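Local atomic coordinates of putative hemin storage protein (Bordetella bronchiseptica, PDB entry 6AU1), a protein that cleaves deacetylated poly-beta-1,6-N-acetylglucosamine, a biofilm polysaccharide, through the glycoside hydrolase domain that makes up this chain. Residues L29-D34 and D338-H343; W80-K83 and G87-V90. One frame throughout, in Å; residues are numbered along the deposited sequence. Where two conformers were deposited one is given.

Contact 1 (L29-D34 and D338-H343); sequences LGQLID and DFIANH
The F339 ring carries L32 on one face: CB of L32 stands 3.9 Å above the ring plane, displaced from the centre toward the rim, and its line to the ring centroid is tilted 17° from the normal, a CH-pi contact. On the same face but out past the rim, L32 CD1 comes 3.9 Å from F339 CD2, while Q31 CB meets the ring obliquely beside CD1. With CG of F339 between the backbone N and the carbonyl carbon (chi1 42°), the ring is turned to offer this face to L32 CB. The backbones are also close, F339 CB lying 3.9 Å from L32 CA. The second flat group, the Q31 amide, lies across the backbone that follows F339. Q31 chi1 (-73°) and an extended chi2 carry the amide out to I340, and the turn at the amide brings OE1 3.4 Å from I340 CA and 3.6 Å from I340 CG1, the two side chains crossing at roughly a right angle. D338 lies opposite the N342-H343 pair of a G1 beta bulge, drawn together by H343 N to D338 O (3.0 Å) and D338 N to H343 O (2.7 Å), and this tight turn presents F339 and I340 to the helix. The segments join helix 22-39, which follows the first strand of the TIM barrel, to the loop after the last, strand 332-335. Y16 and I17 of helix 14-17, together with N28 and R35, also touch F339. No hydrogen bond crosses the contact. Backbone bonds within D338-H343 contribute to the loop's shape, and its hold on this part of the helix is mainly van der Waals: a buried leucine-phenylalanine pair inside, with Q31 OE1 set against the C-H groups of I340 nearer the solvent.

Contact 2 (W80-K83 and G87-V90); sequences WQLK and GVMV
K83 and L82 pack against V90 and V88 at the helix-to-strand turn of a beta-alpha-beta crossover in the TIM barrel, where helix 75-86 ends and strand 89-94 begins. V90 CG2, anti to its carbonyl carbon, wedges between the two helix residues, 3.7 Å from L82 CB and equally far from K83 CG. V90 crosses L82 at about a right angle and K83 obliquely. V88 adds its CG2 from the turn, 3.9 Å from L82 CB, on a branch lodged between backbone N and carbonyl carbon. Outside the segments L82 also meets M36 of helix 22-39 and V44 of strand 43-47. G87 makes the reversal: its positive phi (67°) takes the chain out of the helix, and its CA approaches K83 O at 3.2 Å in a CA-H...O contact. The backbone bonds here are weak, V88 N to L82 O being long but nearly straight, and G87 N to K83 O strongly bent. K83 CG lies beside the backbone N, anti to the carbonyl carbon, and rests against V90, while bends at chi3 (64°) and chi4 (58°) bring NZ round to the water and to a salt bridge with D155, whose OD2 also accepts V90 N. That one water completes the link, accepting from K83 NZ at 2.6 Å and donating to V88 O at 3.0 Å.

How the contacts relate
From the N terminus, strand 8-12 is followed by the short helix 14-17 and then helix 22-39, which supplies the first half of contact 1. The chain then runs through strand 43-47 to helix 75-86 and, after three helical residues, turns back on itself in contact 2, a short local closure at the entry to strand 89-94. The rest of the barrel follows before 338-343 returns to helix 22-39, closing a loop of 303 residues that holds contact 2 entirely within it. Helix 22-39 thus meets the loop after the last barrel strand through contact 1 and helix 75-86 beside it, where I33 CD1 packs 3.7 Å from L82 CD2 and L29 meets Q81.

Contact 1 (L29-D34 and D338-H343)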
# COMPACT_ATOMS: atom_id res chain seq x y z
N LEU A 29 7.46 4.84 -20.80
CA LEU A 29 7.71 5.93 -19.86
C LEU A 29 7.24 7.27 -20.43
O LEU A 29 6.60 8.05 -19.74
CB LEU A 29 9.19 6.01 -19.49
CG LEU A 29 9.57 7.12 -18.52
CD1 LEU A 29 8.66 7.11 -17.30
CD2 LEU A 29 11.02 6.97 -18.11
N GLY A 30 7.56 7.52 -21.70
CA GLY A 30 7.13 8.75 -22.36
C GLY A 30 5.63 8.95 -22.29
O GLY A 30 5.16 10.06 -22.05
N GLN A 31 4.87 7.88 -22.50
CA GLN A 31 3.41 7.97 -22.48
C GLN A 31 2.91 8.30 -21.08
O GLN A 31 1.95 9.07 -20.91
CB GLN A 31 2.77 6.67 -22.96
CG GLN A 31 2.88 6.44 -24.46
CD GLN A 31 2.02 5.28 -24.93
OE1 GLN A 31 2.21 4.14 -24.50
NE2 GLN A 31 1.06 5.57 -25.81
N LEU A 32 3.55 7.72 -20.07
CA LEU A 32 3.19 8.00 -18.69
C LEU A 32 3.43 9.47 -18.35
O LEU A 32 2.54 10.15 -17.83
CB LEU A 32 3.97 7.10 -17.72
CG LEU A 32 3.85 7.48 -16.25
CD1 LEU A 32 2.41 7.29 -15.75
CD2 LEU A 32 4.84 6.70 -15.39
N ILE A 33 4.62 9.96 -18.68
CA ILE A 33 4.99 11.33 -18.36
C ILE A 33 4.01 12.31 -19.00
O ILE A 33 3.56 13.26 -18.35
CB ILE A 33 6.43 11.66 -18.83
CG1 ILE A 33 7.46 10.76 -18.14
CG2 ILE A 33 6.75 13.13 -18.58
CD1 ILE A 33 7.34 10.69 -16.61
N ASP A 34 3.66 12.07 -20.26
CA ASP A 34 2.72 12.94 -20.95
C ASP A 34 1.35 13.00 -20.26
O ASP A 34 0.76 14.07 -20.14
CB ASP A 34 2.53 12.50 -22.40
CG ASP A 34 3.73 12.81 -23.27
OD1 ASP A 34 4.60 13.59 -22.82
OD2 ASP A 34 3.80 12.28 -24.39
N ASP A 338 -3.35 3.00 -16.80
CA ASP A 338 -3.02 2.20 -17.98
C ASP A 338 -2.61 3.16 -19.08
O ASP A 338 -3.39 3.45 -20.00
CB ASP A 338 -4.21 1.33 -18.40
CG ASP A 338 -3.86 0.30 -19.46
OD1 ASP A 338 -2.72 0.30 -19.97
OD2 ASP A 338 -4.76 -0.50 -19.80
N PHE A 339 -1.39 3.68 -18.98
CA PHE A 339 -0.97 4.77 -19.85
C PHE A 339 -0.82 4.35 -21.31
O PHE A 339 -0.95 5.18 -22.22
CB PHE A 339 0.35 5.38 -19.34
CG PHE A 339 1.34 4.37 -18.86
CD1 PHE A 339 2.23 3.80 -19.75
CD2 PHE A 339 1.37 3.99 -17.52
CE1 PHE A 339 3.14 2.85 -19.32
CE2 PHE A 339 2.29 3.04 -17.09
CZ PHE A 339 3.17 2.48 -17.99
N ILE A 340 -0.55 3.07 -21.56
CA ILE A 340 -0.42 2.61 -22.93
C ILE A 340 -1.78 2.55 -23.64
O ILE A 340 -1.87 2.84 -24.84
CB ILE A 340 0.26 1.23 -22.99
CG1 ILE A 340 1.65 1.30 -22.35
CG2 ILE A 340 0.37 0.74 -24.42
CD1 ILE A 340 2.49 0.06 -22.57
N ALA A 341 -2.83 2.20 -22.91
CA ALA A 341 -4.16 2.12 -23.52
C ALA A 341 -4.97 3.40 -23.31
O ALA A 341 -6.15 3.45 -23.63
CB ALA A 341 -4.92 0.93 -22.96
N ASN A 342 -4.31 4.42 -22.77
CA ASN A 342 -4.95 5.70 -22.46
C ASN A 342 -6.17 5.52 -21.57
O ASN A 342 -7.23 6.10 -21.82
CB ASN A 342 -5.33 6.43 -23.75
CG ASN A 342 -4.13 6.73 -24.62
OD1 ASN A 342 -4.10 6.38 -25.80
ND2 ASN A 342 -3.12 7.37 -24.03
N HIS A 343 -6.02 4.71 -20.54
CA HIS A 343 -7.09 4.52 -19.59
C HIS A 343 -6.63 4.69 -18.15
O HIS A 343 -5.63 4.10 -17.75
CB HIS A 343 -7.73 3.15 -19.75
CG HIS A 343 -8.98 3.02 -18.95
ND1 HIS A 343 -8.97 2.78 -17.59
CD2 HIS A 343 -10.28 3.20 -19.29
CE1 HIS A 343 -10.20 2.76 -17.14
NE2 HIS A 343 -11.02 3.02 -18.15

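Contact 2 (W80-K83 and G87-V90)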
# COMPACT_ATOMS: atom_id res chain seq x y z
N TRP A 80 12.55 10.55 -11.09
CA TRP A 80 13.12 11.84 -11.50
C TRP A 80 12.34 12.46 -12.66
O TRP A 80 12.13 13.68 -12.71
CB TRP A 80 14.61 11.70 -11.89
CG TRP A 80 15.56 11.87 -10.72
CD1 TRP A 80 16.51 10.98 -10.29
CD2 TRP A 80 15.63 12.99 -9.83
NE1 TRP A 80 17.18 11.49 -9.20
CE2 TRP A 80 16.66 12.72 -8.90
CE3 TRP A 80 14.94 14.20 -9.74
CZ2 TRP A 80 17.00 13.61 -7.88
CZ3 TRP A 80 15.28 15.08 -8.73
CH2 TRP A 80 16.30 14.79 -7.82
N GLN A 81 11.92 11.64 -13.62
CA GLN A 81 11.23 12.19 -14.78
C GLN A 81 9.84 12.68 -14.41
O GLN A 81 9.40 13.71 -14.91
CB GLN A 81 11.15 11.18 -15.92
CG GLN A 81 12.51 10.88 -16.52
CD GLN A 81 12.45 10.55 -17.99
OE1 GLN A 81 11.51 10.92 -18.69
NE2 GLN A 81 13.46 9.83 -18.47
N LEU A 82 9.14 11.94 -13.55
CA LEU A 82 7.86 12.42 -13.02
C LEU A 82 8.03 13.76 -12.31
O LEU A 82 7.25 14.70 -12.55
CB LEU A 82 7.25 11.39 -12.07
CG LEU A 82 6.57 10.21 -12.76
CD1 LEU A 82 6.20 9.16 -11.73
CD2 LEU A 82 5.32 10.68 -13.53
N LYS A 83 9.05 13.87 -11.46
CA LYS A 83 9.27 15.10 -10.70
C LYS A 83 9.60 16.28 -11.61
O LYS A 83 9.02 17.36 -11.48
CB LYS A 83 10.38 14.92 -9.66
CG LYS A 83 9.97 13.99 -8.51
CD LYS A 83 11.03 13.91 -7.41
CE LYS A 83 11.25 15.26 -6.73
NZ LYS A 83 10.00 15.83 -6.13
N GLY A 87 6.12 17.49 -12.96
CA GLY A 87 5.98 18.37 -11.81
C GLY A 87 5.11 17.85 -10.67
O GLY A 87 4.48 18.63 -9.96
N VAL A 88 5.08 16.53 -10.50
CA VAL A 88 4.31 15.92 -9.42
C VAL A 88 5.22 15.47 -8.30
O VAL A 88 6.41 15.24 -8.52
CB VAL A 88 3.51 14.69 -9.92
CG1 VAL A 88 2.57 15.08 -11.04
CG2 VAL A 88 4.46 13.57 -10.37
N MET A 89 4.67 15.33 -7.10
CA MET A 89 5.37 14.66 -6.01
C MET A 89 5.40 13.16 -6.29
O MET A 89 4.49 12.62 -6.92
CB MET A 89 4.68 14.95 -4.67
CG MET A 89 4.70 16.41 -4.29
SD MET A 89 6.37 16.99 -3.94
CE MET A 89 6.37 16.94 -2.16
N VAL A 90 6.44 12.48 -5.82
CA VAL A 90 6.52 11.04 -6.04
C VAL A 90 6.67 10.31 -4.72
O VAL A 90 7.57 10.63 -3.94
CB VAL A 90 7.69 10.65 -6.97
CG1 VAL A 90 7.83 9.11 -7.03
CG2 VAL A 90 7.46 11.23 -8.36
O HOH W 1 8.54 17.21 -7.79